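Beta-N-acetylhexosaminidase (Streptomyces plicatus, PDB 1JAK) hydrolyses terminal beta-linked N-acetylhexosamine residues, using the substrate-assisted mechanism of glycoside hydrolase family 20. Local coordinates at residues G226-K230 with A231-E235; A445-T449 with E450-D454. All coordinates share one frame; numbering follows the deposited sequence.

Contact 1: residues G226-K230 with A231-E235; sequences GYYTK and AEYKE
Thr229 and Glu232 form a capping box, a textbook way to begin a helix, at the start of helix 230-242. Thr229 OG1 lies 3.0 Å from Glu232 N and accepts its hydrogen bond; the first torsion (chi1 53°) sets the hydroxyl between the backbone N and the carbonyl carbon, facing the first turn. In return, Thr229 N donates to Glu232 OE1 at 3.1 Å, using the anti lone pair of the carboxylate in a fairly straight bond (161°). Within the box the packing is tight, Glu232 CG lying 3.3 Å from Thr229 OG1. On the buried side, Tyr228 CB rests 4.0 Å from Glu232 CB and 4.4 Å from Tyr233 CB. The two tyrosines are buried: Tyr228 OH reaches Phe171 O, while Tyr233 leans on Val247 and Pro249 of the neighbouring barrel strand. The outer side faces solvent, with Ala231 and the extended Lys234 chain exposed. An alanine in place of Glu232 keeps the CB but would probably leave Thr229 N without its carboxylate acceptor and Thr229 OG1 without the CG beside it. The two bonds satisfy amides at the helix start, and the carboxylate's negative charge probably also suits the positive end of the helix dipole.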
ATOM      1  N   GLY A 226     -16.658   3.578 -14.151  1.00  9.01           N
ATOM      2  CA  GLY A 226     -16.873   2.370 -13.379  1.00  7.13           C
ATOM      3  C   GLY A 226     -16.968   2.649 -11.893  1.00  6.96           C
ATOM      4  O   GLY A 226     -16.703   3.760 -11.441  1.00  7.13           O
ATOM      5  N   TYR A 227     -17.369   1.641 -11.130  1.00  7.03           N
ATOM      6  CA  TYR A 227     -17.465   1.779  -9.681  1.00  6.98           C
ATOM      7  C   TYR A 227     -17.653   0.395  -9.097  1.00  7.55           C
ATOM      8  O   TYR A 227     -17.957  -0.553  -9.825  1.00  8.73           O
ATOM      9  CB  TYR A 227     -18.640   2.683  -9.282  1.00  6.64           C
ATOM     10  CG  TYR A 227     -20.005   2.144  -9.651  1.00  5.71           C
ATOM     11  CD1 TYR A 227     -20.679   1.251  -8.813  1.00  6.63           C
ATOM     12  CD2 TYR A 227     -20.611   2.510 -10.853  1.00  7.58           C
ATOM     13  CE1 TYR A 227     -21.926   0.732  -9.171  1.00  8.39           C
ATOM     14  CE2 TYR A 227     -21.852   1.999 -11.217  1.00  9.16           C
ATOM     15  CZ  TYR A 227     -22.502   1.112 -10.376  1.00 10.09           C
ATOM     16  OH  TYR A 227     -23.726   0.605 -10.752  1.00 11.77           O
ATOM     17  N   TYR A 228     -17.457   0.277  -7.791  1.00  7.81           N
ATOM     18  CA  TYR A 228     -17.629  -1.002  -7.126  1.00  7.52           C
ATOM     19  C   TYR A 228     -18.981  -1.076  -6.460  1.00  8.20           C
ATOM     20  O   TYR A 228     -19.408  -0.129  -5.805  1.00  8.84           O
ATOM     21  CB  TYR A 228     -16.591  -1.211  -6.024  1.00  7.46           C
ATOM     22  CG  TYR A 228     -15.172  -0.978  -6.445  1.00  5.98           C
ATOM     23  CD1 TYR A 228     -14.607  -1.703  -7.488  1.00  8.10           C
ATOM     24  CD2 TYR A 228     -14.389  -0.021  -5.800  1.00  7.28           C
ATOM     25  CE1 TYR A 228     -13.297  -1.480  -7.883  1.00  7.59           C
ATOM     26  CE2 TYR A 228     -13.081   0.210  -6.189  1.00  7.45           C
ATOM     27  CZ  TYR A 228     -12.542  -0.519  -7.231  1.00  8.75           C
ATOM     28  OH  TYR A 228     -11.258  -0.263  -7.638  1.00  8.60           O
ATOM     29  N   THR A 229     -19.650  -2.207  -6.630  1.00  9.65           N
ATOM     30  CA  THR A 229     -20.912  -2.431  -5.949  1.00  9.41           C
ATOM     31  C   THR A 229     -20.441  -2.749  -4.532  1.00  9.97           C
ATOM     32  O   THR A 229     -19.247  -2.962  -4.310  1.00  9.62           O
ATOM     33  CB  THR A 229     -21.639  -3.672  -6.489  1.00 11.05           C
ATOM     34  OG1 THR A 229     -20.750  -4.796  -6.447  1.00  8.29           O
ATOM     35  CG2 THR A 229     -22.105  -3.448  -7.914  1.00  9.74           C
ATOM     36  N   LYS A 230     -21.360  -2.782  -3.575  1.00 10.18           N
ATOM     37  CA  LYS A 230     -20.997  -3.111  -2.201  1.00 12.01           C
ATOM     38  C   LYS A 230     -20.327  -4.487  -2.191  1.00 11.04           C
ATOM     39  O   LYS A 230     -19.333  -4.700  -1.497  1.00 11.61           O
ATOM     40  CB  LYS A 230     -22.245  -3.166  -1.320  1.00 14.20           C
ATOM     41  CG  LYS A 230     -23.119  -1.928  -1.355  1.00 21.31           C
ATOM     42  CD  LYS A 230     -22.595  -0.845  -0.451  1.00 24.36           C
ATOM     43  CE  LYS A 230     -23.658   0.217  -0.206  1.00 25.06           C
ATOM     44  NZ  LYS A 230     -23.134   1.302   0.661  1.00 27.81           N
ATOM     45  N   ALA A 231     -20.881  -5.417  -2.969  1.00 11.32           N
ATOM     46  CA  ALA A 231     -20.341  -6.773  -3.043  1.00 10.92           C
ATOM     47  C   ALA A 231     -18.910  -6.788  -3.570  1.00 11.37           C
ATOM     48  O   ALA A 231     -18.051  -7.485  -3.030  1.00 10.71           O
ATOM     49  CB  ALA A 231     -21.228  -7.643  -3.929  1.00 13.37           C
ATOM     50  N   GLU A 232     -18.656  -6.032  -4.634  1.00 10.15           N
ATOM     51  CA  GLU A 232     -17.310  -5.976  -5.195  1.00  9.85           C
ATOM     52  C   GLU A 232     -16.345  -5.406  -4.175  1.00  9.27           C
ATOM     53  O   GLU A 232     -15.227  -5.896  -4.024  1.00  8.59           O
ATOM     54  CB  GLU A 232     -17.273  -5.113  -6.456  1.00  8.68           C
ATOM     55  CG  GLU A 232     -17.825  -5.798  -7.689  1.00 10.97           C
ATOM     56  CD  GLU A 232     -17.759  -4.911  -8.908  1.00 13.88           C
ATOM     57  OE1 GLU A 232     -18.392  -3.839  -8.883  1.00 15.05           O
ATOM     58  OE2 GLU A 232     -17.075  -5.286  -9.884  1.00 18.29           O
ATOM     59  N   TYR A 233     -16.776  -4.362  -3.474  1.00  9.67           N
ATOM     60  CA  TYR A 233     -15.922  -3.747  -2.473  1.00  9.17           C
ATOM     61  C   TYR A 233     -15.608  -4.749  -1.366  1.00  9.84           C
ATOM     62  O   TYR A 233     -14.469  -4.840  -0.905  1.00  8.15           O
ATOM     63  CB  TYR A 233     -16.589  -2.515  -1.865  1.00 10.85           C
ATOM     64  CG  TYR A 233     -15.650  -1.761  -0.965  1.00 11.68           C
ATOM     65  CD1 TYR A 233     -14.590  -1.031  -1.499  1.00 13.92           C
ATOM     66  CD2 TYR A 233     -15.776  -1.826   0.423  1.00 11.46           C
ATOM     67  CE1 TYR A 233     -13.677  -0.389  -0.682  1.00 15.53           C
ATOM     68  CE2 TYR A 233     -14.859  -1.183   1.256  1.00 15.08           C
ATOM     69  CZ  TYR A 233     -13.813  -0.468   0.689  1.00 14.87           C
ATOM     70  OH  TYR A 233     -12.894   0.162   1.488  1.00 20.84           O
ATOM     71  N   LYS A 234     -16.622  -5.494  -0.936  1.00 10.02           N
ATOM     72  CA  LYS A 234     -16.426  -6.498   0.104  1.00 11.42           C
ATOM     73  C   LYS A 234     -15.397  -7.534  -0.350  1.00 10.67           C
ATOM     74  O   LYS A 234     -14.583  -8.004   0.448  1.00 10.52           O
ATOM     75  CB  LYS A 234     -17.748  -7.205   0.426  1.00 13.20           C
ATOM     76  CG  LYS A 234     -18.829  -6.310   1.002  1.00 19.74           C
ATOM     77  CD  LYS A 234     -20.097  -7.114   1.261  1.00 23.18           C
ATOM     78  CE  LYS A 234     -21.270  -6.221   1.622  1.00 26.79           C
ATOM     79  NZ  LYS A 234     -22.519  -7.014   1.821  1.00 29.48           N
ATOM     80  N   GLU A 235     -15.438  -7.888  -1.631  1.00 10.22           N
ATOM     81  CA  GLU A 235     -14.506  -8.869  -2.186  1.00  9.34           C
ATOM     82  C   GLU A 235     -13.081  -8.321  -2.190  1.00  8.75           C
ATOM     83  O   GLU A 235     -12.125  -9.053  -1.933  1.00  7.62           O
ATOM     84  CB  GLU A 235     -14.938  -9.263  -3.603  1.00 10.13           C
ATOM     85  CG  GLU A 235     -13.973 -10.183  -4.354  1.00 10.50           C
ATOM     86  CD  GLU A 235     -13.651 -11.481  -3.621  1.00 11.65           C
ATOM     87  OE1 GLU A 235     -14.389 -11.865  -2.688  1.00 12.77           O
ATOM     88  OE2 GLU A 235     -12.650 -12.131  -3.994  1.00 13.29           O
TER

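Contact 2: residues A445-T449 with E450-D454; sequences APLWT and ETLSD. With IFG ((2R,3R,4S,5R)-2-acetamido-3,4-dihydroxy-5-hydroxymethyl-piperidine), chain F.
Thr449 to Leu452 make a type I turn, with Glu450 and Thr451 at its corners and a weak bond from Leu452 N to Thr449 O at 3.3 Å. A water spans the same bend, donating to Trp448 O and accepting from Thr451 N. Behind the turn, Leu452 CD1 meets Leu447 CD1 at 3.6 Å, the two side chains crossing at about a right angle, and the same methyl also touches Trp448 O. This is the C-terminal end of strand 440-447, the eighth of the (beta/alpha)8 barrel, where such enzymes carry their active sites; here the loop supplies two residues of the inhibitor pocket. Trp448 lays one ring face beneath the piperidine, with IFG C3 3.4 Å above the ring plane over its centre and IFG O3 3.3 Å from Trp448 CZ3. Glu450 works from the rim of the sugar analogue: its chain bends at chi2 (91°), which carries OE2 to 2.5 Å from IFG O4, a very short hydrogen bond donated by the ligand hydroxyl. Its other oxygen, OE1, lies 3.6 Å from Trp448 CB. Thr449 OG1 is held by Asp165 O, on the adjacent first strand.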
ATOM      1  N   ALA A 445       3.114   4.842   0.159  1.00  7.27           N
ATOM      2  CA  ALA A 445       3.524   5.120  -1.215  1.00  8.22           C
ATOM      3  C   ALA A 445       2.257   5.239  -2.059  1.00  8.73           C
ATOM      4  O   ALA A 445       1.685   4.233  -2.476  1.00  8.02           O
ATOM      5  CB  ALA A 445       4.401   3.989  -1.742  1.00  9.97           C
ATOM      6  N   PRO A 446       1.794   6.475  -2.309  1.00  6.96           N
ATOM      7  CA  PRO A 446       0.579   6.662  -3.112  1.00  6.97           C
ATOM      8  C   PRO A 446       0.837   6.615  -4.612  1.00  7.24           C
ATOM      9  O   PRO A 446       1.840   7.142  -5.093  1.00  7.23           O
ATOM     10  CB  PRO A 446       0.082   8.051  -2.691  1.00  7.16           C
ATOM     11  CG  PRO A 446       0.783   8.314  -1.370  1.00  6.36           C
ATOM     12  CD  PRO A 446       2.140   7.718  -1.603  1.00  7.45           C
ATOM     13  N   LEU A 447      -0.074   5.982  -5.344  1.00  6.40           N
ATOM     14  CA  LEU A 447       0.032   5.916  -6.797  1.00  5.99           C
ATOM     15  C   LEU A 447      -1.207   6.589  -7.377  1.00  6.69           C
ATOM     16  O   LEU A 447      -2.291   5.999  -7.421  1.00  5.89           O
ATOM     17  CB  LEU A 447       0.123   4.462  -7.286  1.00  6.07           C
ATOM     18  CG  LEU A 447       0.233   4.274  -8.808  1.00  6.44           C
ATOM     19  CD1 LEU A 447       1.379   5.112  -9.371  1.00  7.10           C
ATOM     20  CD2 LEU A 447       0.451   2.793  -9.122  1.00  7.95           C
ATOM     21  N   TRP A 448      -1.040   7.841  -7.797  1.00  5.53           N
ATOM     22  CA  TRP A 448      -2.122   8.618  -8.388  1.00  5.75           C
ATOM     23  C   TRP A 448      -2.257   8.226  -9.854  1.00  6.03           C
ATOM     24  O   TRP A 448      -1.268   7.885 -10.503  1.00  6.50           O
ATOM     25  CB  TRP A 448      -1.823  10.109  -8.231  1.00  4.81           C
ATOM     26  CG  TRP A 448      -1.720  10.494  -6.786  1.00  6.29           C
ATOM     27  CD1 TRP A 448      -0.579  10.720  -6.068  1.00  6.45           C
ATOM     28  CD2 TRP A 448      -2.808  10.642  -5.867  1.00  4.66           C
ATOM     29  NE1 TRP A 448      -0.891  11.000  -4.756  1.00  5.79           N
ATOM     30  CE2 TRP A 448      -2.253  10.959  -4.607  1.00  4.78           C
ATOM     31  CE3 TRP A 448      -4.201  10.538  -5.987  1.00  4.52           C
ATOM     32  CZ2 TRP A 448      -3.043  11.175  -3.472  1.00  4.30           C
ATOM     33  CZ3 TRP A 448      -4.988  10.755  -4.859  1.00  5.97           C
ATOM     34  CH2 TRP A 448      -4.404  11.070  -3.617  1.00  4.28           C
ATOM     35  N   THR A 449      -3.472   8.286 -10.393  1.00  6.28           N
ATOM     36  CA  THR A 449      -3.651   7.831 -11.764  1.00  6.76           C
ATOM     37  C   THR A 449      -4.105   8.792 -12.860  1.00  5.67           C
ATOM     38  O   THR A 449      -4.703   8.362 -13.845  1.00  7.01           O
ATOM     39  CB  THR A 449      -4.564   6.582 -11.783  1.00  7.38           C
ATOM     40  OG1 THR A 449      -5.810   6.876 -11.138  1.00  7.28           O
ATOM     41  CG2 THR A 449      -3.889   5.432 -11.045  1.00  8.29           C
ATOM     42  N   GLU A 450      -3.812  10.080 -12.717  1.00  6.49           N
ATOM     43  CA  GLU A 450      -4.186  11.022 -13.767  1.00  6.73           C
ATOM     44  C   GLU A 450      -3.634  10.569 -15.119  1.00  7.02           C
ATOM     45  O   GLU A 450      -4.278  10.755 -16.151  1.00  6.94           O
ATOM     46  CB  GLU A 450      -3.633  12.424 -13.483  1.00  7.18           C
ATOM     47  CG  GLU A 450      -4.471  13.271 -12.549  1.00  8.33           C
ATOM     48  CD  GLU A 450      -4.073  13.136 -11.094  1.00  8.25           C
ATOM     49  OE1 GLU A 450      -3.384  12.157 -10.737  1.00  7.67           O
ATOM     50  OE2 GLU A 450      -4.465  14.017 -10.303  1.00  9.62           O
ATOM     51  N   THR A 451      -2.441   9.974 -15.102  1.00  6.94           N
ATOM     52  CA  THR A 451      -1.767   9.550 -16.332  1.00  7.88           C
ATOM     53  C   THR A 451      -1.686   8.047 -16.595  1.00  7.74           C
ATOM     54  O   THR A 451      -1.115   7.631 -17.604  1.00  8.60           O
ATOM     55  CB  THR A 451      -0.311  10.076 -16.366  1.00  7.98           C
ATOM     56  OG1 THR A 451       0.492   9.322 -15.444  1.00  8.73           O
ATOM     57  CG2 THR A 451      -0.263  11.546 -15.973  1.00  9.23           C
ATOM     58  N   LEU A 452      -2.257   7.242 -15.706  1.00  6.53           N
ATOM     59  CA  LEU A 452      -2.181   5.788 -15.829  1.00  6.51           C
ATOM     60  C   LEU A 452      -3.552   5.153 -16.034  1.00  8.38           C
ATOM     61  O   LEU A 452      -4.443   5.312 -15.205  1.00  7.24           O
ATOM     62  CB  LEU A 452      -1.518   5.225 -14.568  1.00  6.10           C
ATOM     63  CG  LEU A 452      -0.262   6.014 -14.166  1.00  5.93           C
ATOM     64  CD1 LEU A 452       0.226   5.565 -12.799  1.00  5.97           C
ATOM     65  CD2 LEU A 452       0.825   5.829 -15.214  1.00  6.07           C
ATOM     66  N   SER A 453      -3.704   4.418 -17.132  1.00  9.47           N
ATOM     67  CA  SER A 453      -4.982   3.796 -17.447  1.00 10.33           C
ATOM     68  C   SER A 453      -4.992   2.270 -17.536  1.00 11.78           C
ATOM     69  O   SER A 453      -6.047   1.673 -17.749  1.00 13.84           O
ATOM     70  CB  SER A 453      -5.531   4.390 -18.747  1.00 12.50           C
ATOM     71  OG  SER A 453      -4.609   4.231 -19.807  1.00 16.08           O
ATOM     72  N   ASP A 454      -3.837   1.629 -17.396  1.00  8.92           N
ATOM     73  CA  ASP A 454      -3.823   0.170 -17.435  1.00 10.60           C
ATOM     74  C   ASP A 454      -2.828  -0.405 -16.434  1.00  9.35           C
ATOM     75  O   ASP A 454      -1.897   0.280 -16.004  1.00  8.34           O
ATOM     76  CB  ASP A 454      -3.546  -0.349 -18.853  1.00 13.78           C
ATOM     77  CG  ASP A 454      -2.137  -0.086 -19.314  1.00 15.32           C
ATOM     78  OD1 ASP A 454      -1.193  -0.556 -18.643  1.00 18.66           O
ATOM     79  OD2 ASP A 454      -1.977   0.582 -20.360  1.00 18.95           O
TER
HETATM   80  N1  IFG F 601      -2.131  16.054  -5.298  1.00  7.82           N
HETATM   81  C2  IFG F 601      -3.499  15.507  -5.102  1.00  7.93           C
HETATM   82  C3  IFG F 601      -3.782  14.114  -5.797  1.00  7.19           C
HETATM   83  C4  IFG F 601      -3.130  13.967  -7.188  1.00  7.77           C
HETATM   84  C5  IFG F 601      -1.644  14.310  -7.065  1.00  7.32           C
HETATM   85  C6  IFG F 601      -0.829  14.167  -8.346  1.00  7.71           C
HETATM   86  C7  IFG F 601      -2.898  14.756  -2.837  1.00  7.39           C
HETATM   87  C8  IFG F 601      -3.108  14.556  -1.358  1.00  6.95           C
HETATM   88  C9  IFG F 601      -1.405  15.731  -6.536  1.00  6.67           C
HETATM   89  N2  IFG F 601      -3.785  15.399  -3.654  1.00  6.65           N
HETATM   90  O7  IFG F 601      -1.856  14.317  -3.302  1.00  6.85           O
HETATM   91  O3  IFG F 601      -5.187  13.923  -5.909  1.00  6.78           O
HETATM   92  O4  IFG F 601      -3.750  14.889  -8.083  1.00  9.48           O
HETATM   93  O6  IFG F 601       0.556  14.001  -8.064  1.00  6.35           O
HETATM   94  O   HOH W   1      -0.581   9.345 -12.841  1.00  7.89           O

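Overall arrangement
Contacts 1 and 2 belong to one catalytic barrel but do different work. Their centres are 20 Å apart and their nearest atoms about 10 Å, so they do not touch. Contact 2 meets the inhibitor directly; contact 1 stays back from it, with Tyr228 OH 15.5 Å from IFG O3. The segment both touch is the loop after strand 159-165. Tyr228 of contact 1 meets this loop at Val166, Phe170 and Phe171, while contact 2 bonds the strand's end at Asp165 and the loop at His169, and the loop's Arg168 itself hydrogen-bonds the ligand. One caps a helix on the barrel's outside; the other shapes a pocket whose other ligand-bonding residues include Asp319, Glu320 and Tyr399.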